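Local coordinates for protein transcobalamin-1 (Homo sapiens, PDB 4KKI) that binds vitamin B12 with femtomolar affinity, protecting it from the acid of the stomach and carrying it as a secreted transport glycoprotein, at residues S223-I228 with S255-E260; K233-I238 with L269-T274; Q249-S254 with N261-Q266. One frame throughout, in Å; residues are numbered along the deposited sequence.

How the interactions relate
Three contacts among helices 213-229, 244-252 and 265-277 and their loops show how neighbouring elements are joined by different chemistry. Interactions 1 and 3 are buried, their centres about 8 Å apart, and both use the end of helix 244-252 or the loop that follows it. Interaction 1 is purely apolar across its two segments, a valine on helix 213-229 against two tyrosines. Interaction 3 is aromatic, with a disulfide sulfur at the edge of the phenylalanine ring. Interaction 2, only partly buried and nearer the cobalamin, adds a threonine-to-carbonyl bond to its apolar contacts. Helix 265-277 serves both 2 and 3, and I238 of 233-238 meets L251 and W263.

Interaction 1 (S223-I228 with S255-E260); sequences SLVEKI and SDYYNE
V225 of helix 213-229 meets Y257 and Y258 in the loop that follows helix 244-252, a compact example of how one branched residue can seat an irregular chain segment on a helix. The contact is apolar across the two segments. The CG1 methyl of V225 does most of the touching: it lies 4.1 Å from CB of Y257 and also 4.1 Å from CD1 of Y258, so that one methyl is shared by two consecutive residues of the loop. Its place follows from the first torsion of V225, which sets CG1 opposite the backbone N (chi1 167°) and leaves CG2 beside that nitrogen. The Y258 side chain crosses that of V225 at about a right angle, and CG1 meets its ring obliquely.

The two tyrosines differ in what they offer. Y257 brings its CB and its backbone, and the CA atoms of V225 and Y257, 6.8 Å apart, are the closest CA pair of the two segments. Beyond CB its ring leads away along helix 213-229, touching S218, T221 and K222.

The tyrosine hydroxyls find their partners outside the two segments: OH of Y257 is hydrogen-bonded to NZ of K199 in helix 185-203, and the buried OH of Y258 to the carbonyl O of L251 in helix 244-252 and the backbone N of E24.

Helix 213-229 meets helix 185-203 through L224, which packs on A191, V192 and L195, and the loop through V225, on adjoining sides. Within the alpha6-alpha6 helical barrel, the loop between helices 244-252 and 265-277 thus packs on the preceding helix 213-229.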
loop_
_atom_site.group_PDB
_atom_site.type_symbol
_atom_site.label_atom_id
_atom_site.label_comp_id
_atom_site.label_asym_id
_atom_site.label_seq_id
_atom_site.Cartn_x
_atom_site.Cartn_y
_atom_site.Cartn_z
ATOM N N SER A 223 10.626 -8.157 -16.047
ATOM C CA SER A 223 11.229 -6.837 -15.901
ATOM C C SER A 223 10.933 -6.221 -14.531
ATOM O O SER A 223 11.816 -5.638 -13.899
ATOM C CB SER A 223 10.747 -5.905 -17.017
ATOM O OG SER A 223 11.242 -4.588 -16.841
ATOM N N LEU A 224 9.691 -6.357 -14.078
ATOM C CA LEU A 224 9.285 -5.822 -12.780
ATOM C C LEU A 224 10.010 -6.493 -11.613
ATOM O O LEU A 224 10.369 -5.832 -10.640
ATOM C CB LEU A 224 7.769 -5.927 -12.600
ATOM C CG LEU A 224 6.939 -4.979 -13.467
ATOM C CD1 LEU A 224 5.449 -5.229 -13.281
ATOM C CD2 LEU A 224 7.290 -3.532 -13.153
ATOM N N VAL A 225 10.227 -7.802 -11.717
ATOM C CA VAL A 225 10.957 -8.545 -10.693
ATOM C C VAL A 225 12.399 -8.054 -10.585
ATOM O O VAL A 225 12.921 -7.855 -9.488
ATOM C CB VAL A 225 10.941 -10.063 -10.976
ATOM C CG1 VAL A 225 11.957 -10.792 -10.100
ATOM C CG2 VAL A 225 9.546 -10.623 -10.759
ATOM N N GLU A 226 13.032 -7.847 -11.734
ATOM C CA GLU A 226 14.386 -7.311 -11.774
ATOM C C GLU A 226 14.466 -5.928 -11.129
ATOM O O GLU A 226 15.381 -5.655 -10.352
ATOM C CB GLU A 226 14.891 -7.267 -13.215
ATOM C CG GLU A 226 15.017 -8.642 -13.848
ATOM C CD GLU A 226 15.161 -8.582 -15.353
ATOM O OE1 GLU A 226 14.983 -7.488 -15.925
ATOM O OE2 GLU A 226 15.450 -9.633 -15.962
ATOM N N LYS A 227 13.503 -5.065 -11.446
ATOM C CA LYS A 227 13.448 -3.724 -10.866
ATOM C C LYS A 227 13.171 -3.768 -9.365
ATOM O O LYS A 227 13.679 -2.942 -8.608
ATOM C CB LYS A 227 12.385 -2.870 -11.561
ATOM C CG LYS A 227 12.668 -2.572 -13.020
ATOM C CD LYS A 227 11.486 -1.867 -13.672
ATOM C CE LYS A 227 11.767 -1.550 -15.131
ATOM N NZ LYS A 227 12.862 -0.552 -15.268
ATOM N N ILE A 228 12.355 -4.728 -8.940
ATOM C CA ILE A 228 12.082 -4.910 -7.520
ATOM C C ILE A 228 13.353 -5.327 -6.781
ATOM O O ILE A 228 13.718 -4.727 -5.771
ATOM C CB ILE A 228 10.959 -5.942 -7.279
ATOM C CG1 ILE A 228 9.601 -5.343 -7.643
ATOM C CG2 ILE A 228 10.940 -6.389 -5.825
ATOM C CD1 ILE A 228 8.457 -6.331 -7.553
ATOM N N SER A 255 9.081 -16.912 -8.768
ATOM C CA SER A 255 10.363 -17.603 -8.685
ATOM C C SER A 255 10.917 -17.975 -10.054
ATOM O O SER A 255 12.045 -18.424 -10.172
ATOM C CB SER A 255 10.237 -18.858 -7.831
ATOM O OG SER A 255 9.011 -18.874 -7.132
ATOM N N ASP A 256 10.116 -17.775 -11.086
ATOM C CA ASP A 256 10.521 -18.055 -12.453
ATOM C C ASP A 256 11.606 -17.103 -12.926
ATOM O O ASP A 256 12.335 -17.401 -13.872
ATOM C CB ASP A 256 9.318 -17.915 -13.384
ATOM C CG ASP A 256 8.357 -19.077 -13.279
ATOM O OD1 ASP A 256 8.583 -19.974 -12.436
ATOM O OD2 ASP A 256 7.374 -19.086 -14.044
ATOM N N TYR A 257 11.711 -15.955 -12.268
ATOM C CA TYR A 257 12.513 -14.864 -12.800
ATOM C C TYR A 257 13.709 -14.497 -11.932
ATOM O O TYR A 257 14.311 -13.441 -12.116
ATOM C CB TYR A 257 11.626 -13.641 -13.036
ATOM C CG TYR A 257 10.332 -13.970 -13.744
ATOM C CD1 TYR A 257 10.285 -14.098 -15.126
ATOM C CD2 TYR A 257 9.154 -14.158 -13.029
ATOM C CE1 TYR A 257 9.103 -14.398 -15.778
ATOM C CE2 TYR A 257 7.968 -14.463 -13.673
ATOM C CZ TYR A 257 7.948 -14.580 -15.046
ATOM O OH TYR A 257 6.771 -14.882 -15.692
ATOM N N TYR A 258 14.075 -15.388 -11.024
ATOM C CA TYR A 258 15.261 -15.173 -10.217
ATOM C C TYR A 258 15.794 -16.465 -9.613
ATOM O O TYR A 258 15.058 -17.424 -9.426
ATOM C CB TYR A 258 15.003 -14.111 -9.146
ATOM C CG TYR A 258 14.052 -14.524 -8.055
ATOM C CD1 TYR A 258 12.692 -14.278 -8.162
ATOM C CD2 TYR A 258 14.513 -15.145 -6.913
ATOM C CE1 TYR A 258 11.823 -14.653 -7.161
ATOM C CE2 TYR A 258 13.655 -15.520 -5.910
ATOM C CZ TYR A 258 12.313 -15.271 -6.040
ATOM O OH TYR A 258 11.467 -15.651 -5.038
ATOM N N ASN A 259 17.088 -16.478 -9.323
ATOM C CA ASN A 259 17.744 -17.640 -8.741
ATOM C C ASN A 259 17.781 -17.520 -7.226
ATOM O O ASN A 259 17.405 -16.486 -6.675
ATOM C CB ASN A 259 19.168 -17.776 -9.285
ATOM C CG ASN A 259 19.248 -17.528 -10.782
ATOM O OD1 ASN A 259 19.002 -18.426 -11.586
ATOM N ND2 ASN A 259 19.594 -16.302 -11.160
ATOM N N GLU A 260 18.242 -18.571 -6.555
ATOM C CA GLU A 260 18.336 -18.567 -5.099
ATOM C C GLU A 260 19.335 -17.528 -4.596
ATOM O O GLU A 260 19.205 -17.017 -3.482
ATOM C CB GLU A 260 18.722 -19.953 -4.573
ATOM C CG GLU A 260 20.105 -20.428 -4.999
ATOM C CD GLU A 260 20.695 -21.445 -4.040
ATOM O OE1 GLU A 260 21.750 -22.033 -4.364
ATOM O OE2 GLU A 260 20.107 -21.653 -2.957
#

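Interaction 2 (K233-I238 with L269-T274)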
loop_
_atom_site.group_PDB
_atom_site.type_symbol
_atom_site.label_atom_id
_atom_site.label_comp_id
_atom_site.label_asym_id
_atom_site.label_seq_id
_atom_site.Cartn_x
_atom_site.Cartn_y
_atom_site.Cartn_z
ATOM N N LYS A 233 18.004 -3.672 -0.369
ATOM C CA LYS A 233 19.066 -3.079 0.428
ATOM C C LYS A 233 20.002 -4.159 0.953
ATOM O O LYS A 233 19.739 -5.353 0.793
ATOM C CB LYS A 233 18.489 -2.254 1.582
ATOM C CG LYS A 233 18.285 -0.779 1.253
ATOM C CD LYS A 233 17.366 -0.582 0.058
ATOM C CE LYS A 233 17.270 0.883 -0.333
ATOM N NZ LYS A 233 16.394 1.082 -1.521
ATOM N N GLU A 234 21.094 -3.731 1.578
ATOM C CA GLU A 234 22.111 -4.645 2.081
ATOM C C GLU A 234 21.577 -5.519 3.213
ATOM O O GLU A 234 21.995 -6.667 3.376
ATOM C CB GLU A 234 23.335 -3.856 2.554
ATOM C CG GLU A 234 24.570 -4.703 2.805
ATOM C CD GLU A 234 25.779 -3.872 3.197
ATOM O OE1 GLU A 234 25.591 -2.750 3.712
ATOM O OE2 GLU A 234 26.916 -4.342 2.985
ATOM N N ASN A 235 20.645 -4.971 3.987
ATOM C CA ASN A 235 20.074 -5.681 5.130
ATOM C C ASN A 235 18.913 -6.613 4.769
ATOM O O ASN A 235 18.319 -7.239 5.646
ATOM C CB ASN A 235 19.639 -4.691 6.216
ATOM C CG ASN A 235 18.637 -3.667 5.711
ATOM O OD1 ASN A 235 18.141 -3.764 4.587
ATOM N ND2 ASN A 235 18.330 -2.681 6.544
ATOM N N GLY A 236 18.588 -6.695 3.483
ATOM C CA GLY A 236 17.559 -7.611 3.026
ATOM C C GLY A 236 16.234 -6.939 2.718
ATOM O O GLY A 236 15.362 -7.532 2.082
ATOM N N LEU A 237 16.079 -5.703 3.181
ATOM C CA LEU A 237 14.887 -4.923 2.877
ATOM C C LEU A 237 14.810 -4.659 1.380
ATOM O O LEU A 237 15.832 -4.483 0.714
ATOM C CB LEU A 237 14.884 -3.602 3.651
ATOM C CG LEU A 237 14.716 -3.699 5.169
ATOM C CD1 LEU A 237 14.590 -2.312 5.788
ATOM C CD2 LEU A 237 13.510 -4.559 5.523
ATOM N N ILE A 238 13.591 -4.648 0.852
ATOM C CA ILE A 238 13.379 -4.429 -0.572
ATOM C C ILE A 238 12.575 -3.153 -0.766
ATOM O O ILE A 238 11.366 -3.121 -0.523
ATOM C CB ILE A 238 12.651 -5.618 -1.214
ATOM C CG1 ILE A 238 13.328 -6.931 -0.815
ATOM C CG2 ILE A 238 12.622 -5.466 -2.722
ATOM C CD1 ILE A 238 12.542 -8.164 -1.197
ATOM N N LEU A 269 13.312 -11.736 5.843
ATOM C CA LEU A 269 12.378 -12.066 6.915
ATOM C C LEU A 269 12.921 -11.667 8.288
ATOM O O LEU A 269 12.213 -11.046 9.084
ATOM C CB LEU A 269 12.058 -13.564 6.889
ATOM C CG LEU A 269 11.205 -14.128 8.025
ATOM C CD1 LEU A 269 9.826 -13.491 8.035
ATOM C CD2 LEU A 269 11.096 -15.639 7.903
ATOM N N ASN A 270 14.176 -12.019 8.555
ATOM C CA ASN A 270 14.812 -11.707 9.834
ATOM C C ASN A 270 14.894 -10.210 10.115
ATOM O O ASN A 270 14.611 -9.760 11.226
ATOM C CB ASN A 270 16.210 -12.331 9.913
ATOM C CG ASN A 270 16.171 -13.845 9.994
ATOM O OD1 ASN A 270 15.160 -14.432 10.377
ATOM N ND2 ASN A 270 17.278 -14.485 9.636
ATOM N N THR A 271 15.284 -9.445 9.102
ATOM C CA THR A 271 15.363 -7.995 9.222
ATOM C C THR A 271 13.992 -7.392 9.522
ATOM O O THR A 271 13.866 -6.504 10.366
ATOM C CB THR A 271 15.946 -7.364 7.946
ATOM O OG1 THR A 271 17.285 -7.839 7.753
ATOM C CG2 THR A 271 15.964 -5.849 8.053
ATOM N N VAL A 272 12.965 -7.888 8.839
ATOM C CA VAL A 272 11.602 -7.427 9.082
ATOM C C VAL A 272 11.167 -7.725 10.519
ATOM O O VAL A 272 10.604 -6.862 11.193
ATOM C CB VAL A 272 10.604 -8.042 8.078
ATOM C CG1 VAL A 272 9.168 -7.706 8.469
ATOM C CG2 VAL A 272 10.905 -7.549 6.671
ATOM N N LEU A 273 11.449 -8.939 10.988
ATOM C CA LEU A 273 11.104 -9.328 12.355
ATOM C C LEU A 273 11.787 -8.419 13.376
ATOM O O LEU A 273 11.210 -8.086 14.412
ATOM C CB LEU A 273 11.473 -10.792 12.618
ATOM C CG LEU A 273 10.666 -11.852 11.863
ATOM C CD1 LEU A 273 11.221 -13.245 12.128
ATOM C CD2 LEU A 273 9.192 -11.781 12.238
ATOM N N THR A 274 13.016 -8.019 13.072
ATOM C CA THR A 274 13.749 -7.094 13.926
ATOM C C THR A 274 13.043 -5.746 13.970
ATOM O O THR A 274 12.919 -5.135 15.032
ATOM C CB THR A 274 15.185 -6.893 13.428
ATOM O OG1 THR A 274 15.870 -8.150 13.428
ATOM C CG2 THR A 274 15.927 -5.915 14.326
#
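The hydroxyl of T271, on helix 265-277, reaches the backbone carbonyl of N235 in the loop before helix 244-252, and this is the polar link of the contact. OG1 donates to O of N235 over 2.4 Å, a modelled distance too short to be taken at face value. O of Q267, one turn earlier in the helix, is a second acceptor for this hydroxyl, whose single proton can serve only one at a time or be shared between them.

The loop is shaped by bonds of its own. A type I turn runs from K233 to G236, and N235 adds an Asx turn: its OD1 accepts from N of L237 at 3.2 Å, the donor standing above the carbonyl plane. The first torsion of N235 (chi1 57°) turns the amide so that OD1 reaches the onward N-H of L237. G236 takes a positive phi of 103°, a conformation readily open to glycine.

Apolar contact completes the joint. CG2 of T271 lies 3.8 Å from CD2 of L237, and the same leucine methyl is 4.1 Å from CG2 of V272. CG of N235 lies 4.2 Å from CG2 of T271, the side chains crossing at about a right angle.

L237 and V272 both touch T244. The loop packs on helix 265-277 and the start of helix 244-252, while V272 reaches on to V290 and L294 of helix 284-294.

Interaction 3 (Q249-S254 with N261-Q266); sequences QALFVS and NDWNCQ
L251 lies over one face of the W263 indole, and this pair is the centre of the contact between the end of helix 244-252 and the loop leading into helix 265-277. Its CD1 methyl stands over the six-membered ring, 3.7 Å from the centroid and 14° off the normal, a CH-pi contact. CB of the same leucine lies over the same face toward the rim, 3.6 Å from CZ3 of W263. The opposite face of the indole is met by CA of C265, so the ring is held between a leucine methyl and its own chain. With CG anti to the backbone N (chi1 -179°), the indole extends from the loop toward helix 244-252.

F252 comes to the tryptophan's edge: its CE1 lies near the indole plane, 3.8 Å from CH2 of W263. The same CE1 is 3.8 Å from SG of C265, and that sulfur sits in the plane of the phenyl ring, at its edge, a sulfur-aromatic contact. SG is tied to C26 by a disulfide that brings the N-terminal segment to this point.

NE1 of W263 is hydrogen-bonded to OG1 of T268, one turn into helix 265-277. From helix 213-229, L229 touches both L251 and W263, while F252 packs on A293 of helix 284-294 and A250 on A189 and V192 of helix 185-203.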
loop_
_atom_site.group_PDB
_atom_site.type_symbol
_atom_site.label_atom_id
_atom_site.label_comp_id
_atom_site.label_asym_id
_atom_site.label_seq_id
_atom_site.Cartn_x
_atom_site.Cartn_y
_atom_site.Cartn_z
ATOM N N GLN A 249 5.696 -10.866 -1.232
ATOM C CA GLN A 249 4.575 -11.526 -1.899
ATOM C C GLN A 249 4.841 -11.666 -3.390
ATOM O O GLN A 249 4.671 -12.743 -3.964
ATOM C CB GLN A 249 3.273 -10.745 -1.705
ATOM C CG GLN A 249 2.706 -10.770 -0.302
ATOM C CD GLN A 249 1.296 -10.213 -0.251
ATOM O OE1 GLN A 249 0.485 -10.469 -1.143
ATOM N NE2 GLN A 249 1.001 -9.437 0.785
ATOM N N ALA A 250 5.253 -10.565 -4.010
ATOM C CA ALA A 250 5.548 -10.547 -5.438
ATOM C C ALA A 250 6.644 -11.548 -5.796
ATOM O O ALA A 250 6.545 -12.251 -6.801
ATOM C CB ALA A 250 5.938 -9.146 -5.879
ATOM N N LEU A 251 7.682 -11.616 -4.967
ATOM C CA LEU A 251 8.781 -12.548 -5.201
ATOM C C LEU A 251 8.379 -13.990 -4.892
ATOM O O LEU A 251 8.906 -14.928 -5.494
ATOM C CB LEU A 251 10.019 -12.149 -4.390
ATOM C CG LEU A 251 10.668 -10.807 -4.747
ATOM C CD1 LEU A 251 11.881 -10.550 -3.871
ATOM C CD2 LEU A 251 11.051 -10.758 -6.222
ATOM N N PHE A 252 7.450 -14.160 -3.952
ATOM C CA PHE A 252 6.912 -15.479 -3.621
ATOM C C PHE A 252 6.316 -16.165 -4.845
ATOM O O PHE A 252 6.509 -17.361 -5.052
ATOM C CB PHE A 252 5.824 -15.377 -2.543
ATOM C CG PHE A 252 6.352 -15.237 -1.143
ATOM C CD1 PHE A 252 7.715 -15.223 -0.894
ATOM C CD2 PHE A 252 5.479 -15.135 -0.073
ATOM C CE1 PHE A 252 8.195 -15.098 0.396
ATOM C CE2 PHE A 252 5.952 -15.015 1.220
ATOM C CZ PHE A 252 7.313 -14.995 1.456
ATOM N N VAL A 253 5.589 -15.398 -5.654
ATOM C CA VAL A 253 4.846 -15.965 -6.773
ATOM C C VAL A 253 5.589 -15.858 -8.103
ATOM O O VAL A 253 5.067 -16.264 -9.142
ATOM C CB VAL A 253 3.462 -15.295 -6.920
ATOM C CG1 VAL A 253 2.706 -15.352 -5.600
ATOM C CG2 VAL A 253 3.611 -13.857 -7.395
ATOM N N SER A 254 6.803 -15.318 -8.070
ATOM C CA SER A 254 7.556 -15.095 -9.301
ATOM C C SER A 254 8.968 -15.688 -9.267
ATOM O O SER A 254 9.929 -15.056 -9.708
ATOM C CB SER A 254 7.599 -13.599 -9.639
ATOM O OG SER A 254 8.178 -12.845 -8.589
ATOM N N ASN A 261 20.332 -17.219 -5.419
ATOM C CA ASN A 261 21.377 -16.280 -5.029
ATOM C C ASN A 261 21.074 -14.837 -5.431
ATOM O O ASN A 261 21.914 -13.951 -5.278
ATOM C CB ASN A 261 22.742 -16.729 -5.566
ATOM C CG ASN A 261 22.694 -17.118 -7.032
ATOM O OD1 ASN A 261 21.940 -16.545 -7.817
ATOM N ND2 ASN A 261 23.500 -18.105 -7.406
ATOM N N ASP A 262 19.871 -14.607 -5.946
ATOM C CA ASP A 262 19.421 -13.253 -6.239
ATOM C C ASP A 262 18.711 -12.672 -5.024
ATOM O O ASP A 262 18.588 -11.454 -4.884
ATOM C CB ASP A 262 18.489 -13.235 -7.454
ATOM C CG ASP A 262 19.203 -13.592 -8.746
ATOM O OD1 ASP A 262 20.425 -13.352 -8.841
ATOM O OD2 ASP A 262 18.539 -14.108 -9.669
ATOM N N TRP A 263 18.251 -13.551 -4.140
ATOM C CA TRP A 263 17.501 -13.127 -2.964
ATOM C C TRP A 263 17.571 -14.148 -1.837
ATOM O O TRP A 263 17.291 -15.328 -2.037
ATOM C CB TRP A 263 16.036 -12.878 -3.327
ATOM C CG TRP A 263 15.203 -12.421 -2.169
ATOM C CD1 TRP A 263 15.556 -11.515 -1.210
ATOM C CD2 TRP A 263 13.878 -12.858 -1.840
ATOM N NE1 TRP A 263 14.529 -11.355 -0.309
ATOM C CE2 TRP A 263 13.489 -12.168 -0.673
ATOM C CE3 TRP A 263 12.984 -13.762 -2.420
ATOM C CZ2 TRP A 263 12.243 -12.355 -0.078
ATOM C CZ3 TRP A 263 11.747 -13.945 -1.827
ATOM C CH2 TRP A 263 11.387 -13.245 -0.670
ATOM N N ASN A 264 17.943 -13.681 -0.652
ATOM C CA ASN A 264 17.891 -14.504 0.545
ATOM C C ASN A 264 16.637 -14.138 1.326
ATOM O O ASN A 264 16.616 -13.137 2.045
ATOM C CB ASN A 264 19.141 -14.274 1.397
ATOM C CG ASN A 264 19.263 -15.261 2.547
ATOM O OD1 ASN A 264 18.279 -15.857 2.983
ATOM N ND2 ASN A 264 20.480 -15.431 3.047
ATOM N N CYS A 265 15.593 -14.949 1.176
ATOM C CA CYS A 265 14.304 -14.667 1.803
ATOM C C CYS A 265 14.408 -14.644 3.322
ATOM O O CYS A 265 13.743 -13.851 3.985
ATOM C CB CYS A 265 13.254 -15.693 1.367
ATOM S SG CYS A 265 11.602 -15.427 2.072
ATOM N N GLN A 266 15.249 -15.517 3.867
ATOM C CA GLN A 266 15.395 -15.620 5.311
ATOM C C GLN A 266 15.991 -14.348 5.913
ATOM O O GLN A 266 15.553 -13.893 6.969
ATOM C CB GLN A 266 16.243 -16.837 5.684
ATOM C CG GLN A 266 16.172 -17.201 7.154
ATOM C CD GLN A 266 14.772 -17.601 7.586
ATOM O OE1 GLN A 266 14.261 -17.118 8.597
ATOM N NE2 GLN A 266 14.146 -18.490 6.821
#